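Local coordinates for major pilin backbone protein T-antigen, T13 (Streptococcus pyogenes, PDB 6BBT), which forms the backbone subunit of the Group A Streptococcus pilus and is the trypsin-resistant T antigen used in Lancefield serotyping, at residues 185-197 with 201-213. Numbering follows the deposited sequence.
Sequences SALYEKGQVVKII and QTKDVVIGQEYKF
I196 meets the Y211 ring obliquely: its CD1 comes to 4.1 Å from Y211 CE1, and its CG2 lies near the phenol OH. V205 CG2 sits over the centre of one ring face, 3.8 Å above the plane, while F213 CD1 lies in plane at the edge; the hydroxyl is hydrogen-bonded to Q198. The same V205 methyl also packs against I196 CG2 at 3.6 Å, which links the hairpin of 193-198 and 201-206 to the next strand, 211-215. This hairpin belongs to the DUF7601 region, of the transthyretin clan, where 193-198 also pairs antiparallel with 220-227. Its ladder has V194–V205 and I196–K203 as hydrogen-bonded pairs; I207 N to Q192 O extends it at 2.8 Å and 173°. Beyond the ladder, I207 CD1 touches V194 CG2 at 4.0 Å and also packs on Y188 CB, on the buried face where L182 covers V194 and V205.

K195 and D204 run alongside each other off the other face. The lysine chain turns at chi2 (-72°) and then runs extended, bringing NZ to the syn lone pair of D204 OD1 at 2.8 Å; a water donates to OD2 and receives only a weak bond from NZ. At the ladder's open end, where type II turns 189-192 and 206-209 meet, V206 CG1 presses on G191 CA at 3.5 Å, tighter than usual, and G191 N donates to I207 O. K190 NZ bonds G208 O weakly; one water bridges the two, and a second accepts from NZ and donates to I207 O and Q209 OE1.

Chemically, then, I196, V205 and I207 join the hairpin to the core, while the K195–D204 ion pair, probably solvent-screened, ties its strands among V193 and V206.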
# COMPACT_ATOMS: atom_id res chain seq x y z
N SER A 185 7.10 -7.69 8.28
CA SER A 185 7.78 -7.30 7.04
C SER A 185 8.12 -5.83 7.16
O SER A 185 7.76 -5.19 8.15
CB SER A 185 6.86 -7.53 5.83
OG SER A 185 5.75 -6.62 5.81
N ALA A 186 8.78 -5.28 6.15
CA ALA A 186 9.03 -3.83 6.12
C ALA A 186 7.73 -3.00 6.08
O ALA A 186 7.68 -1.89 6.60
CB ALA A 186 9.90 -3.48 4.92
N LEU A 187 6.69 -3.54 5.46
CA LEU A 187 5.41 -2.86 5.33
C LEU A 187 4.49 -3.00 6.54
O LEU A 187 3.69 -2.11 6.77
CB LEU A 187 4.62 -3.38 4.14
CG LEU A 187 5.07 -3.19 2.67
CD1 LEU A 187 3.83 -2.95 1.80
CD2 LEU A 187 6.03 -2.05 2.46
N TYR A 188 4.56 -4.13 7.23
CA TYR A 188 3.66 -4.42 8.36
C TYR A 188 4.49 -4.92 9.52
O TYR A 188 4.97 -6.04 9.51
CB TYR A 188 2.60 -5.46 7.93
CG TYR A 188 1.87 -5.02 6.68
CD1 TYR A 188 0.87 -4.06 6.75
CD2 TYR A 188 2.22 -5.52 5.43
CE1 TYR A 188 0.21 -3.64 5.61
CE2 TYR A 188 1.57 -5.11 4.29
CZ TYR A 188 0.58 -4.15 4.39
OH TYR A 188 -0.05 -3.75 3.25
N GLU A 189 4.61 -4.09 10.54
CA GLU A 189 5.60 -4.23 11.58
C GLU A 189 5.09 -5.00 12.79
O GLU A 189 3.87 -5.09 13.06
CB GLU A 189 6.06 -2.85 12.03
CG GLU A 189 6.61 -2.00 10.88
CD GLU A 189 7.52 -0.89 11.36
OE1 GLU A 189 7.07 -0.07 12.20
OE2 GLU A 189 8.68 -0.85 10.91
N LYS A 190 6.05 -5.52 13.53
CA LYS A 190 5.82 -6.20 14.80
C LYS A 190 4.99 -5.36 15.74
O LYS A 190 5.17 -4.15 15.85
CB LYS A 190 7.17 -6.49 15.47
CG LYS A 190 7.11 -7.28 16.77
CD LYS A 190 8.53 -7.55 17.28
CE LYS A 190 8.52 -8.09 18.72
NZ LYS A 190 7.75 -9.36 18.91
N GLY A 191 4.08 -6.01 16.44
CA GLY A 191 3.24 -5.31 17.39
C GLY A 191 1.98 -4.68 16.82
O GLY A 191 1.17 -4.18 17.58
N GLN A 192 1.80 -4.69 15.49
CA GLN A 192 0.52 -4.27 14.90
C GLN A 192 -0.44 -5.44 14.93
O GLN A 192 -0.02 -6.60 15.05
CB GLN A 192 0.74 -3.74 13.49
CG GLN A 192 1.65 -2.52 13.50
CD GLN A 192 1.00 -1.33 14.18
OE1 GLN A 192 -0.14 -1.03 13.93
NE2 GLN A 192 1.73 -0.66 15.03
N VAL A 193 -1.74 -5.16 14.82
CA VAL A 193 -2.75 -6.20 15.00
C VAL A 193 -3.50 -6.49 13.70
O VAL A 193 -3.70 -5.60 12.87
CB VAL A 193 -3.75 -5.90 16.15
CG1 VAL A 193 -3.05 -5.87 17.49
CG2 VAL A 193 -4.50 -4.60 15.98
N VAL A 194 -3.82 -7.76 13.51
CA VAL A 194 -4.59 -8.26 12.40
C VAL A 194 -5.78 -9.00 13.03
O VAL A 194 -5.63 -9.75 14.00
CB VAL A 194 -3.75 -9.22 11.52
CG1 VAL A 194 -4.57 -9.85 10.40
CG2 VAL A 194 -2.55 -8.48 10.91
N LYS A 195 -6.96 -8.80 12.45
CA LYS A 195 -8.17 -9.42 12.98
C LYS A 195 -8.26 -10.91 12.64
O LYS A 195 -7.86 -11.34 11.57
CB LYS A 195 -9.40 -8.70 12.43
CG LYS A 195 -9.44 -7.23 12.80
CD LYS A 195 -9.74 -7.08 14.29
CE LYS A 195 -9.42 -5.71 14.75
NZ LYS A 195 -9.92 -5.58 16.15
N ILE A 196 -8.77 -11.68 13.58
CA ILE A 196 -9.07 -13.07 13.38
C ILE A 196 -10.50 -13.31 13.89
O ILE A 196 -10.91 -12.71 14.89
CB ILE A 196 -8.05 -13.98 14.09
CG1 ILE A 196 -8.24 -15.45 13.71
CG2 ILE A 196 -8.09 -13.84 15.60
CD1 ILE A 196 -7.06 -16.32 14.09
N ILE A 197 -11.24 -14.20 13.21
CA ILE A 197 -12.56 -14.62 13.68
C ILE A 197 -12.45 -16.04 14.14
O ILE A 197 -12.08 -16.93 13.38
CB ILE A 197 -13.65 -14.46 12.60
CG1 ILE A 197 -13.71 -12.99 12.17
CG2 ILE A 197 -15.01 -14.96 13.15
CD1 ILE A 197 -14.49 -12.73 10.91
N GLN A 201 -16.10 -15.04 17.38
CA GLN A 201 -15.67 -13.78 17.98
C GLN A 201 -14.52 -13.18 17.20
O GLN A 201 -13.63 -13.91 16.75
CB GLN A 201 -15.17 -13.99 19.42
CG GLN A 201 -16.15 -14.63 20.38
CD GLN A 201 -15.45 -15.13 21.64
OE1 GLN A 201 -15.62 -16.28 22.05
NE2 GLN A 201 -14.62 -14.27 22.23
N THR A 202 -14.54 -11.87 17.07
CA THR A 202 -13.48 -11.13 16.40
C THR A 202 -12.40 -10.84 17.45
O THR A 202 -12.69 -10.24 18.48
CB THR A 202 -14.01 -9.85 15.75
OG1 THR A 202 -14.84 -10.19 14.63
CG2 THR A 202 -12.87 -8.98 15.25
N LYS A 203 -11.18 -11.32 17.20
CA LYS A 203 -10.05 -11.13 18.11
C LYS A 203 -8.85 -10.55 17.37
O LYS A 203 -8.91 -10.36 16.15
CB LYS A 203 -9.68 -12.46 18.72
CG LYS A 203 -10.73 -12.99 19.67
CD LYS A 203 -10.15 -14.15 20.45
CE LYS A 203 -11.13 -14.64 21.50
NZ LYS A 203 -10.61 -15.90 22.12
N ASP A 204 -7.76 -10.27 18.11
CA ASP A 204 -6.56 -9.63 17.55
C ASP A 204 -5.36 -10.56 17.62
O ASP A 204 -5.03 -11.10 18.69
CB ASP A 204 -6.20 -8.35 18.32
CG ASP A 204 -7.13 -7.22 18.07
OD1 ASP A 204 -7.66 -7.08 16.96
OD2 ASP A 204 -7.33 -6.41 19.00
N VAL A 205 -4.74 -10.77 16.46
CA VAL A 205 -3.46 -11.45 16.36
C VAL A 205 -2.40 -10.35 16.26
O VAL A 205 -2.50 -9.47 15.42
CB VAL A 205 -3.41 -12.34 15.12
CG1 VAL A 205 -2.03 -13.01 15.00
CG2 VAL A 205 -4.51 -13.38 15.19
N VAL A 206 -1.40 -10.38 17.13
CA VAL A 206 -0.33 -9.41 17.08
C VAL A 206 0.78 -9.97 16.17
O VAL A 206 1.25 -11.10 16.37
CB VAL A 206 0.25 -9.11 18.48
CG1 VAL A 206 1.37 -8.06 18.39
CG2 VAL A 206 -0.85 -8.63 19.41
N ILE A 207 1.18 -9.17 15.19
CA ILE A 207 2.27 -9.54 14.27
C ILE A 207 3.57 -9.73 15.04
O ILE A 207 3.91 -8.94 15.89
CB ILE A 207 2.47 -8.47 13.18
CG1 ILE A 207 1.28 -8.50 12.22
CG2 ILE A 207 3.77 -8.71 12.41
CD1 ILE A 207 1.25 -7.36 11.23
N GLY A 208 4.25 -10.83 14.73
CA GLY A 208 5.59 -11.13 15.26
C GLY A 208 5.65 -11.92 16.53
O GLY A 208 6.68 -11.90 17.20
N GLN A 209 4.55 -12.57 16.89
CA GLN A 209 4.53 -13.46 18.06
C GLN A 209 3.55 -14.60 17.84
O GLN A 209 2.60 -14.47 17.09
CB GLN A 209 4.16 -12.70 19.36
CG GLN A 209 2.73 -12.19 19.39
CD GLN A 209 2.44 -11.18 20.50
OE1 GLN A 209 3.09 -10.15 20.61
NE2 GLN A 209 1.46 -11.49 21.33
N GLU A 210 3.79 -15.70 18.53
CA GLU A 210 2.97 -16.88 18.42
C GLU A 210 1.55 -16.61 18.90
O GLU A 210 1.36 -15.97 19.94
CB GLU A 210 3.59 -18.01 19.23
CG GLU A 210 4.88 -18.52 18.63
CD GLU A 210 5.37 -19.82 19.25
OE1 GLU A 210 4.81 -20.28 20.27
OE2 GLU A 210 6.32 -20.39 18.68
N TYR A 211 0.58 -17.07 18.11
CA TYR A 211 -0.83 -17.01 18.44
C TYR A 211 -1.34 -18.45 18.50
O TYR A 211 -1.33 -19.16 17.49
CB TYR A 211 -1.61 -16.21 17.38
CG TYR A 211 -3.06 -16.02 17.76
CD1 TYR A 211 -4.01 -16.95 17.40
CD2 TYR A 211 -3.47 -14.91 18.50
CE1 TYR A 211 -5.34 -16.80 17.77
CE2 TYR A 211 -4.80 -14.76 18.88
CZ TYR A 211 -5.73 -15.71 18.52
OH TYR A 211 -7.04 -15.56 18.88
N LYS A 212 -1.76 -18.88 19.69
CA LYS A 212 -2.18 -20.27 19.91
C LYS A 212 -3.69 -20.36 19.91
O LYS A 212 -4.37 -19.48 20.46
CB LYS A 212 -1.57 -20.83 21.21
CG LYS A 212 -0.10 -21.24 21.06
CD LYS A 212 0.53 -21.63 22.40
CE LYS A 212 2.04 -21.90 22.30
NZ LYS A 212 2.38 -22.95 21.29
N PHE A 213 -4.22 -21.39 19.27
CA PHE A 213 -5.66 -21.65 19.24
C PHE A 213 -5.91 -23.15 19.04
O PHE A 213 -4.98 -23.91 18.74
CB PHE A 213 -6.34 -20.83 18.13
CG PHE A 213 -5.90 -21.22 16.74
CD1 PHE A 213 -4.77 -20.64 16.17
CD2 PHE A 213 -6.60 -22.17 16.01
CE1 PHE A 213 -4.36 -21.00 14.90
CE2 PHE A 213 -6.19 -22.53 14.73
CZ PHE A 213 -5.07 -21.95 14.18
O HOH W 1 4.83 -9.13 18.66
O HOH W 2 9.44 -10.91 16.86
O HOH W 3 -7.69 -3.88 18.01